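PDB 4NV1: formyltransferase from Francisella tularensis subsp. tularensis, which is a formyltransferase-family protein with an alpha/beta sheet domain and a C-terminal dimerisation region, and binds dTDP-4-amino-4,6-dideoxyglucose. Local coordinates for residues E140-A152 against D210-N222. Numbering follows the deposited sequence.
With 0FX (dTDP-4-amino-4,6-dideoxyglucose), chain I.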
ATOM      1  N   GLU A 140       9.710 -18.491   8.629  1.00 25.83           N
ATOM      2  CA  GLU A 140      10.463 -17.216   8.641  1.00 32.64           C
ATOM      3  C   GLU A 140       9.520 -16.050   8.326  1.00 31.77           C
ATOM      4  O   GLU A 140       8.637 -16.157   7.449  1.00 32.02           O
ATOM      5  CB  GLU A 140      11.485 -17.176   7.490  1.00 41.01           C
ATOM      6  CG  GLU A 140      12.729 -18.029   7.679  1.00 56.41           C
ATOM      7  CD  GLU A 140      13.870 -17.621   6.749  1.00 67.80           C
ATOM      8  OE1 GLU A 140      13.633 -17.527   5.515  1.00 60.44           O
ATOM      9  OE2 GLU A 140      15.005 -17.412   7.254  1.00 73.34           O
ATOM     10  N   VAL A 141       9.693 -14.945   9.017  1.00 30.27           N
ATOM     11  CA  VAL A 141       9.020 -13.716   8.619  1.00 30.58           C
ATOM     12  C   VAL A 141      10.069 -12.838   7.953  1.00 30.09           C
ATOM     13  O   VAL A 141      10.974 -12.315   8.627  1.00 28.35           O
ATOM     14  CB  VAL A 141       8.457 -12.986   9.818  1.00 23.65           C
ATOM     15  CG1 VAL A 141       7.771 -11.702   9.359  1.00 29.67           C
ATOM     16  CG2 VAL A 141       7.498 -13.860  10.573  1.00 26.27           C
ATOM     17  N   ASN A 142       9.962 -12.675   6.642  1.00 25.85           N
ATOM     18  CA  ASN A 142      10.840 -11.704   5.973  1.00 25.54           C
ATOM     19  C   ASN A 142      10.407 -10.233   6.005  1.00 26.65           C
ATOM     20  O   ASN A 142       9.213  -9.911   6.198  1.00 27.37           O
ATOM     21  CB  ASN A 142      11.030 -12.197   4.545  1.00 31.46           C
ATOM     22  CG  ASN A 142      11.688 -13.566   4.500  1.00 31.86           C
ATOM     23  OD1 ASN A 142      12.658 -13.807   5.197  1.00 28.98           O
ATOM     24  ND2 ASN A 142      11.148 -14.467   3.700  1.00 36.28           N
ATOM     25  N   SER A 143      11.354  -9.316   5.748  1.00 26.06           N
ATOM     26  CA  SER A 143      11.099  -7.868   5.889  1.00 24.83           C
ATOM     27  C   SER A 143       9.961  -7.367   5.003  1.00 25.40           C
ATOM     28  O   SER A 143       9.267  -6.430   5.376  1.00 24.65           O
ATOM     29  CB  SER A 143      12.326  -7.047   5.529  1.00 27.07           C
ATOM     30  OG  SER A 143      12.706  -7.359   4.203  1.00 32.43           O
ATOM     31  N   PHE A 144       9.786  -8.030   3.868  1.00 23.81           N
ATOM     32  CA  PHE A 144       8.940  -7.566   2.815  1.00 25.20           C
ATOM     33  C   PHE A 144       7.545  -8.220   2.814  1.00 23.55           C
ATOM     34  O   PHE A 144       6.774  -8.004   1.901  1.00 23.31           O
ATOM     35  CB  PHE A 144       9.652  -7.799   1.511  1.00 26.13           C
ATOM     36  CG  PHE A 144      10.130  -9.206   1.303  1.00 32.13           C
ATOM     37  CD1 PHE A 144      11.447  -9.570   1.591  1.00 32.36           C
ATOM     38  CD2 PHE A 144       9.321 -10.140   0.658  1.00 36.76           C
ATOM     39  CE1 PHE A 144      11.911 -10.839   1.340  1.00 33.29           C
ATOM     40  CE2 PHE A 144       9.788 -11.423   0.397  1.00 40.87           C
ATOM     41  CZ  PHE A 144      11.081 -11.781   0.755  1.00 32.64           C
ATOM     42  N   GLU A 145       7.181  -8.915   3.879  1.00 23.00           N
ATOM     43  CA  GLU A 145       5.972  -9.704   3.952  1.00 23.40           C
ATOM     44  C   GLU A 145       4.994  -9.042   4.851  1.00 21.19           C
ATOM     45  O   GLU A 145       5.400  -8.391   5.804  1.00 24.25           O
ATOM     46  CB  GLU A 145       6.252 -11.086   4.579  1.00 23.72           C
ATOM     47  CG  GLU A 145       7.187 -11.881   3.726  1.00 23.84           C
ATOM     48  CD  GLU A 145       7.568 -13.273   4.206  1.00 25.18           C
ATOM     49  OE1 GLU A 145       7.511 -13.504   5.423  1.00 29.19           O
ATOM     50  OE2 GLU A 145       7.984 -14.073   3.314  1.00 25.93           O
ATOM     51  N   ASN A 146       3.723  -9.213   4.536  1.00 19.80           N
ATOM     52  CA  ASN A 146       2.644  -8.786   5.387  1.00 21.69           C
ATOM     53  C   ASN A 146       1.914  -9.989   6.028  1.00 19.96           C
ATOM     54  O   ASN A 146       2.299 -11.152   5.843  1.00 20.85           O
ATOM     55  CB  ASN A 146       1.674  -7.905   4.551  1.00 23.89           C
ATOM     56  CG  ASN A 146       1.060  -8.656   3.384  1.00 26.59           C
ATOM     57  OD1 ASN A 146       0.932  -9.877   3.408  1.00 23.84           O
ATOM     58  ND2 ASN A 146       0.709  -7.922   2.315  1.00 23.10           N
ATOM     59  N   SER A 147       0.833  -9.720   6.753  1.00 21.84           N
ATOM     60  CA  SER A 147       0.022 -10.793   7.310  1.00 24.84           C
ATOM     61  C   SER A 147      -0.408 -11.814   6.288  1.00 25.81           C
ATOM     62  O   SER A 147      -0.479 -13.017   6.615  1.00 24.77           O
ATOM     63  CB  SER A 147      -1.163 -10.312   8.142  1.00 26.29           C
ATOM     64  OG  SER A 147      -2.143 -11.354   8.400  1.00 21.87           O
ATOM     65  N   PHE A 148      -0.673 -11.377   5.059  1.00 22.95           N
ATOM     66  CA  PHE A 148      -1.219 -12.304   4.087  1.00 21.34           C
ATOM     67  C   PHE A 148      -0.114 -13.220   3.620  1.00 21.97           C
ATOM     68  O   PHE A 148      -0.341 -14.416   3.486  1.00 22.73           O
ATOM     69  CB  PHE A 148      -1.936 -11.672   2.879  1.00 23.79           C
ATOM     70  CG  PHE A 148      -2.200 -12.655   1.776  1.00 22.45           C
ATOM     71  CD1 PHE A 148      -3.466 -13.169   1.553  1.00 28.29           C
ATOM     72  CD2 PHE A 148      -1.170 -13.085   0.954  1.00 26.93           C
ATOM     73  CE1 PHE A 148      -3.716 -14.086   0.543  1.00 25.27           C
ATOM     74  CE2 PHE A 148      -1.406 -14.013  -0.065  1.00 29.30           C
ATOM     75  CZ  PHE A 148      -2.684 -14.507  -0.266  1.00 26.95           C
ATOM     76  N   ASP A 149       1.097 -12.723   3.437  1.00 20.10           N
ATOM     77  CA  ASP A 149       2.131 -13.593   2.945  1.00 20.44           C
ATOM     78  C   ASP A 149       2.563 -14.624   3.987  1.00 22.80           C
ATOM     79  O   ASP A 149       3.039 -15.701   3.596  1.00 20.28           O
ATOM     80  CB  ASP A 149       3.387 -12.832   2.494  1.00 23.98           C
ATOM     81  CG  ASP A 149       3.073 -11.577   1.630  1.00 28.21           C
ATOM     82  OD1 ASP A 149       2.288 -11.734   0.668  1.00 26.44           O
ATOM     83  OD2 ASP A 149       3.591 -10.473   1.909  1.00 29.73           O
ATOM     84  N   VAL A 150       2.584 -14.203   5.258  1.00 21.81           N
ATOM     85  CA  VAL A 150       3.011 -15.083   6.330  1.00 21.52           C
ATOM     86  C   VAL A 150       1.918 -16.103   6.586  1.00 21.75           C
ATOM     87  O   VAL A 150       2.235 -17.266   6.723  1.00 23.66           O
ATOM     88  CB  VAL A 150       3.327 -14.325   7.646  1.00 20.63           C
ATOM     89  CG1 VAL A 150       3.715 -15.356   8.723  1.00 21.88           C
ATOM     90  CG2 VAL A 150       4.469 -13.351   7.366  1.00 18.98           C
ATOM     91  N   TYR A 151       0.640 -15.715   6.545  1.00 20.82           N
ATOM     92  CA  TYR A 151      -0.440 -16.644   6.701  1.00 19.77           C
ATOM     93  C   TYR A 151      -0.341 -17.679   5.603  1.00 22.38           C
ATOM     94  O   TYR A 151      -0.605 -18.886   5.839  1.00 21.67           O
ATOM     95  CB  TYR A 151      -1.771 -15.927   6.592  1.00 23.98           C
ATOM     96  CG  TYR A 151      -3.057 -16.748   6.612  1.00 24.58           C
ATOM     97  CD1 TYR A 151      -3.687 -17.049   7.819  1.00 28.76           C
ATOM     98  CD2 TYR A 151      -3.715 -17.096   5.438  1.00 33.35           C
ATOM     99  CE1 TYR A 151      -4.891 -17.732   7.869  1.00 29.70           C
ATOM    100  CE2 TYR A 151      -4.946 -17.763   5.470  1.00 32.72           C
ATOM    101  CZ  TYR A 151      -5.516 -18.097   6.699  1.00 33.65           C
ATOM    102  OH  TYR A 151      -6.728 -18.756   6.808  1.00 42.38           O
ATOM    103  N   ALA A 152      -0.044 -17.252   4.385  1.00 23.72           N
ATOM    104  CA  ALA A 152       0.008 -18.229   3.291  1.00 24.95           C
ATOM    105  C   ALA A 152       1.197 -19.195   3.378  1.00 25.39           C
ATOM    106  O   ALA A 152       1.041 -20.322   2.940  1.00 23.36           O
ATOM    107  CB  ALA A 152       0.018 -17.574   1.923  1.00 26.19           C
ATOM    108  N   ASP A 210       6.437  -2.460  10.740  1.00 23.27           N
ATOM    109  CA  ASP A 210       6.089  -3.809  11.230  1.00 22.71           C
ATOM    110  C   ASP A 210       4.646  -3.772  11.641  1.00 21.99           C
ATOM    111  O   ASP A 210       3.924  -4.631  11.195  1.00 19.58           O
ATOM    112  CB  ASP A 210       7.007  -4.317  12.340  1.00 25.22           C
ATOM    113  CG  ASP A 210       8.401  -4.641  11.817  1.00 23.88           C
ATOM    114  OD1 ASP A 210       8.633  -4.654  10.575  1.00 23.79           O
ATOM    115  OD2 ASP A 210       9.278  -4.869  12.670  1.00 30.98           O
ATOM    116  N   TYR A 211       4.193  -2.742  12.339  1.00 23.01           N
ATOM    117  CA  TYR A 211       2.775  -2.686  12.662  1.00 24.99           C
ATOM    118  C   TYR A 211       1.863  -2.643  11.385  1.00 24.51           C
ATOM    119  O   TYR A 211       0.822  -3.321  11.296  1.00 21.92           O
ATOM    120  CB  TYR A 211       2.485  -1.487  13.563  1.00 24.84           C
ATOM    121  CG  TYR A 211       1.010  -1.214  13.723  1.00 25.07           C
ATOM    122  CD1 TYR A 211       0.270  -1.833  14.702  1.00 25.91           C
ATOM    123  CD2 TYR A 211       0.349  -0.368  12.850  1.00 26.50           C
ATOM    124  CE1 TYR A 211      -1.090  -1.609  14.832  1.00 29.69           C
ATOM    125  CE2 TYR A 211      -0.998  -0.129  12.976  1.00 27.15           C
ATOM    126  CZ  TYR A 211      -1.737  -0.769  13.942  1.00 30.07           C
ATOM    127  OH  TYR A 211      -3.106  -0.548  14.047  1.00 30.65           O
ATOM    128  N   LEU A 212       2.200  -1.777  10.439  1.00 23.73           N
ATOM    129  CA  LEU A 212       1.381  -1.597   9.228  1.00 23.51           C
ATOM    130  C   LEU A 212       1.314  -2.887   8.381  1.00 23.39           C
ATOM    131  O   LEU A 212       0.235  -3.329   7.926  1.00 20.53           O
ATOM    132  CB  LEU A 212       1.910  -0.399   8.416  1.00 21.22           C
ATOM    133  CG  LEU A 212       1.537   0.899   9.125  1.00 20.62           C
ATOM    134  CD1 LEU A 212       2.254   2.111   8.565  1.00 20.92           C
ATOM    135  CD2 LEU A 212       0.028   1.083   9.166  1.00 20.54           C
ATOM    136  N   ARG A 213       2.463  -3.535   8.208  1.00 20.48           N
ATOM    137  CA  ARG A 213       2.458  -4.799   7.524  1.00 20.14           C
ATOM    138  C   ARG A 213       1.752  -5.947   8.246  1.00 21.72           C
ATOM    139  O   ARG A 213       1.078  -6.785   7.588  1.00 19.40           O
ATOM    140  CB  ARG A 213       3.828  -5.174   6.962  1.00 20.95           C
ATOM    141  CG  ARG A 213       4.815  -5.738   7.991  1.00 20.31           C
ATOM    142  CD  ARG A 213       6.223  -5.611   7.488  1.00 19.27           C
ATOM    143  NE  ARG A 213       7.274  -5.980   8.433  1.00 20.70           N
ATOM    144  CZ  ARG A 213       7.934  -7.135   8.398  1.00 21.33           C
ATOM    145  NH1 ARG A 213       7.580  -8.080   7.572  1.00 20.13           N
ATOM    146  NH2 ARG A 213       8.937  -7.380   9.248  1.00 23.51           N
ATOM    147  N   ALA A 214       1.806  -5.954   9.574  1.00 19.77           N
ATOM    148  CA  ALA A 214       1.111  -6.998  10.338  1.00 21.31           C
ATOM    149  C   ALA A 214      -0.410  -6.847  10.172  1.00 22.11           C
ATOM    150  O   ALA A 214      -1.155  -7.802  10.244  1.00 17.84           O
ATOM    151  CB  ALA A 214       1.431  -6.914  11.824  1.00 20.24           C
ATOM    152  N   MET A 215      -0.876  -5.615   9.961  1.00 24.80           N
ATOM    153  CA  MET A 215      -2.291  -5.326   9.772  1.00 24.33           C
ATOM    154  C   MET A 215      -2.815  -5.313   8.337  1.00 24.75           C
ATOM    155  O   MET A 215      -4.010  -5.042   8.136  1.00 20.84           O
ATOM    156  CB  MET A 215      -2.619  -3.972  10.419  1.00 29.08           C
ATOM    157  CG  MET A 215      -2.391  -3.855  11.912  1.00 29.69           C
ATOM    158  SD  MET A 215      -3.350  -4.941  12.969  1.00 35.94           S
ATOM    159  CE  MET A 215      -4.890  -4.085  13.082  1.00 38.12           C
ATOM    160  N   THR A 216      -1.958  -5.686   7.393  1.00 21.49           N
ATOM    161  CA  THR A 216      -2.246  -5.742   5.989  1.00 22.21           C
ATOM    162  C   THR A 216      -2.426  -7.166   5.477  1.00 22.60           C
ATOM    163  O   THR A 216      -1.505  -8.009   5.486  1.00 19.64           O
ATOM    164  CB  THR A 216      -1.203  -4.965   5.133  1.00 24.21           C
ATOM    165  OG1 THR A 216      -1.062  -3.610   5.617  1.00 22.26           O
ATOM    166  CG2 THR A 216      -1.636  -4.958   3.689  1.00 24.99           C
ATOM    167  N   HIS A 217      -3.673  -7.431   5.087  1.00 18.10           N
ATOM    168  CA  HIS A 217      -4.127  -8.752   4.701  1.00 21.33           C
ATOM    169  C   HIS A 217      -5.343  -8.561   3.759  1.00 22.37           C
ATOM    170  O   HIS A 217      -6.468  -8.608   4.260  1.00 18.93           O
ATOM    171  CB  HIS A 217      -4.502  -9.541   5.947  1.00 19.81           C
ATOM    172  CG  HIS A 217      -4.562 -11.027   5.732  1.00 23.91           C
ATOM    173  ND1 HIS A 217      -3.824 -11.925   6.476  1.00 21.46           N
ATOM    174  CD2 HIS A 217      -5.258 -11.774   4.838  1.00 23.06           C
ATOM    175  CE1 HIS A 217      -4.049 -13.149   6.043  1.00 25.00           C
ATOM    176  NE2 HIS A 217      -4.916 -13.085   5.046  1.00 24.75           N
ATOM    177  N   PRO A 218      -5.092  -8.341   2.446  1.00 26.65           N
ATOM    178  CA  PRO A 218      -6.235  -8.187   1.549  1.00 30.78           C
ATOM    179  C   PRO A 218      -7.118  -9.430   1.670  1.00 32.09           C
ATOM    180  O   PRO A 218      -6.623 -10.535   1.848  1.00 28.93           O
ATOM    181  CB  PRO A 218      -5.610  -8.101   0.162  1.00 26.29           C
ATOM    182  CG  PRO A 218      -4.236  -7.646   0.375  1.00 25.27           C
ATOM    183  CD  PRO A 218      -3.818  -8.248   1.710  1.00 25.42           C
ATOM    184  N   PRO A 219      -8.429  -9.267   1.518  1.00 43.23           N
ATOM    185  CA  PRO A 219      -9.004  -7.990   1.141  1.00 42.27           C
ATOM    186  C   PRO A 219      -9.573  -7.399   2.399  1.00 41.75           C
ATOM    187  O   PRO A 219     -10.485  -6.585   2.338  1.00 43.82           O
ATOM    188  CB  PRO A 219     -10.079  -8.388   0.124  1.00 42.44           C
ATOM    189  CG  PRO A 219     -10.507  -9.762   0.549  1.00 43.64           C
ATOM    190  CD  PRO A 219      -9.417 -10.361   1.413  1.00 40.54           C
ATOM    191  N   TYR A 220      -9.034  -7.740   3.570  1.00 34.40           N
ATOM    192  CA  TYR A 220      -9.627  -7.137   4.747  1.00 31.39           C
ATOM    193  C   TYR A 220      -9.201  -5.672   4.979  1.00 25.86           C
ATOM    194  O   TYR A 220      -8.124  -5.243   4.586  1.00 28.07           O
ATOM    195  CB  TYR A 220      -9.347  -7.987   5.972  1.00 33.82           C
ATOM    196  CG  TYR A 220      -9.867  -9.397   5.825  1.00 37.04           C
ATOM    197  CD1 TYR A 220      -9.020 -10.424   5.493  1.00 33.41           C
ATOM    198  CD2 TYR A 220     -11.219  -9.691   5.963  1.00 39.91           C
ATOM    199  CE1 TYR A 220      -9.465 -11.716   5.404  1.00 38.88           C
ATOM    200  CE2 TYR A 220     -11.685 -10.985   5.870  1.00 42.75           C
ATOM    201  CZ  TYR A 220     -10.792 -11.995   5.585  1.00 42.85           C
ATOM    202  OH  TYR A 220     -11.171 -13.307   5.453  1.00 42.06           O
ATOM    203  N   LYS A 221     -10.054  -4.953   5.686  1.00 27.19           N
ATOM    204  CA  LYS A 221      -9.808  -3.617   6.166  1.00 32.65           C
ATOM    205  C   LYS A 221      -9.601  -3.706   7.657  1.00 27.95           C
ATOM    206  O   LYS A 221     -10.568  -4.010   8.310  1.00 30.15           O
ATOM    207  CB  LYS A 221     -11.033  -2.721   5.896  1.00 37.78           C
ATOM    208  CG  LYS A 221     -11.359  -2.604   4.422  1.00 46.96           C
ATOM    209  CD  LYS A 221     -11.794  -1.192   4.042  1.00 51.69           C
ATOM    210  CE  LYS A 221     -12.336  -1.163   2.620  1.00 58.93           C
ATOM    211  NZ  LYS A 221     -11.495  -1.971   1.688  1.00 59.07           N
ATOM    212  N   ASN A 222      -8.394  -3.394   8.158  1.00 26.23           N
ATOM    213  CA  ASN A 222      -8.017  -3.581   9.550  1.00 25.71           C
ATOM    214  C   ASN A 222      -7.631  -2.356  10.335  1.00 26.82           C
ATOM    215  O   ASN A 222      -8.377  -1.935  11.228  1.00 29.67           O
ATOM    216  CB  ASN A 222      -6.905  -4.660   9.674  1.00 21.25           C
ATOM    217  CG  ASN A 222      -7.343  -6.001   9.134  1.00 23.03           C
ATOM    218  OD1 ASN A 222      -8.537  -6.370   9.249  1.00 27.06           O
ATOM    219  ND2 ASN A 222      -6.443  -6.714   8.468  1.00 19.14           N
TER
HETATM  220  O4P 0FX I 301      -8.208 -18.862   9.422  1.00 41.81           O
HETATM  221  P2  0FX I 301      -9.540 -18.924   8.630  1.00 55.85           P
HETATM  222  O3P 0FX I 301      -9.744 -19.436   7.220  1.00 35.25           O
HETATM  223  O1G 0FX I 301     -10.802 -18.879   9.596  1.00 45.36           O
HETATM  224  C1G 0FX I 301     -11.116 -19.964  10.439  1.00 46.91           C
HETATM  225  C2G 0FX I 301     -12.296 -19.373  11.193  1.00 49.22           C
HETATM  226  O2G 0FX I 301     -13.171 -18.649  10.323  1.00 44.56           O
HETATM  227  C3G 0FX I 301     -11.840 -18.434  12.293  1.00 48.44           C
HETATM  228  O3G 0FX I 301     -13.068 -18.154  12.999  1.00 50.82           O
HETATM  229  C4G 0FX I 301     -10.754 -19.144  13.126  1.00 52.10           C
HETATM  230  N4A 0FX I 301     -10.319 -18.361  14.273  1.00 54.40           N
HETATM  231  C5G 0FX I 301      -9.534 -19.550  12.289  1.00 45.83           C
HETATM  232  C6G 0FX I 301      -8.506 -20.302  13.126  1.00 43.95           C
HETATM  233  O5G 0FX I 301     -10.008 -20.395  11.239  1.00 45.95           O
HETATM  234  OPP 0FX I 301     -10.081 -17.585   7.954  1.00 45.11           O
HETATM  235  P   0FX I 301     -10.213 -16.071   8.397  1.00 43.28           P
HETATM  236  O1P 0FX I 301     -11.326 -15.750   9.373  1.00 34.81           O
HETATM  237  O2P 0FX I 301     -10.075 -15.621   6.948  1.00 46.85           O
HETATM  238  O5  0FX I 301      -8.801 -15.538   8.968  1.00 41.60           O
HETATM  239  C5  0FX I 301      -7.649 -15.702   8.131  1.00 30.75           C
HETATM  240  C4  0FX I 301      -6.694 -14.527   8.248  1.00 26.03           C
HETATM  241  O4  0FX I 301      -7.239 -13.410   7.568  1.00 25.34           O
HETATM  242  C3  0FX I 301      -6.413 -14.033   9.634  1.00 26.70           C
HETATM  243  O3  0FX I 301      -5.242 -14.631  10.210  1.00 26.12           O
HETATM  244  C2  0FX I 301      -6.049 -12.564   9.413  1.00 26.83           C
HETATM  245  C1  0FX I 301      -6.898 -12.196   8.196  1.00 25.44           C
HETATM  246  N11 0FX I 301      -8.033 -11.371   8.621  1.00 28.03           N
HETATM  247  C61 0FX I 301      -9.206 -11.960   8.938  1.00 30.21           C
HETATM  248  C51 0FX I 301     -10.270 -11.189   9.357  1.00 30.77           C
HETATM  249  C5A 0FX I 301     -11.620 -11.726   9.788  1.00 35.97           C
HETATM  250  C21 0FX I 301      -7.889 -10.032   8.679  1.00 28.21           C
HETATM  251  O21 0FX I 301      -6.745  -9.413   8.323  1.00 28.08           O
HETATM  252  N31 0FX I 301      -8.900  -9.227   9.022  1.00 29.04           N
HETATM  253  C41 0FX I 301     -10.063  -9.831   9.348  1.00 32.33           C
HETATM  254  O41 0FX I 301     -11.109  -9.123   9.757  1.00 27.87           O
HETATM  255  O   HOH W   1      10.814  -9.651   9.330  1.00 19.39           O
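Arg213, near the end of helix 205-214, drives its guanidinium into the type I turn Asn142-Glu145, while the capping box Asn146/Asp149 starts helix 147-170 beside it; the contact thus joins the start of this helix, which follows strand 133-139 of the large mixed sheet, to the C-terminal region. This is the tight part. NH1 of Arg213 donates to Glu145 O at 2.8 Å, in the carbonyl plane and on a lone pair, and also, less straight and tilted from the guanidinium plane, to Asn142 O. Ser143 O lies over one guanidinium face without a hydrogen bond. NE and NH2 grip Asp210 OD1 side-on in a salt bridge; together with the NH1 bonds this fixes the group's rotation. Asp210 in turn has a salt bridge to Lys114. Ser147 N then donates to Arg213 O (3.1 Å), linking the first turn of helix 147-170 to the last of helix 205-214.

Further along, His217 is wedged between a CH-pi contact from Phe148 CA, 3.6 Å from its ring centroid, and C1 of dTDP-4-amino-4,6-dideoxyglucose on the opposite face. It packs edge-to-face (T-shaped) against Tyr151, planes at 74°, and Tyr151 bonds weakly to the ligand's O4P. The solvent side is looser, where exposed Phe148 meets exposed Pro218 through CB and CD at 4.1 Å. With its OG anti to the backbone N (chi1 165°), Ser147 reaches the imidazole edge and, besides its bond with Gln107, shares a 2.6 Å hydrogen bond between OG and His217 ND1.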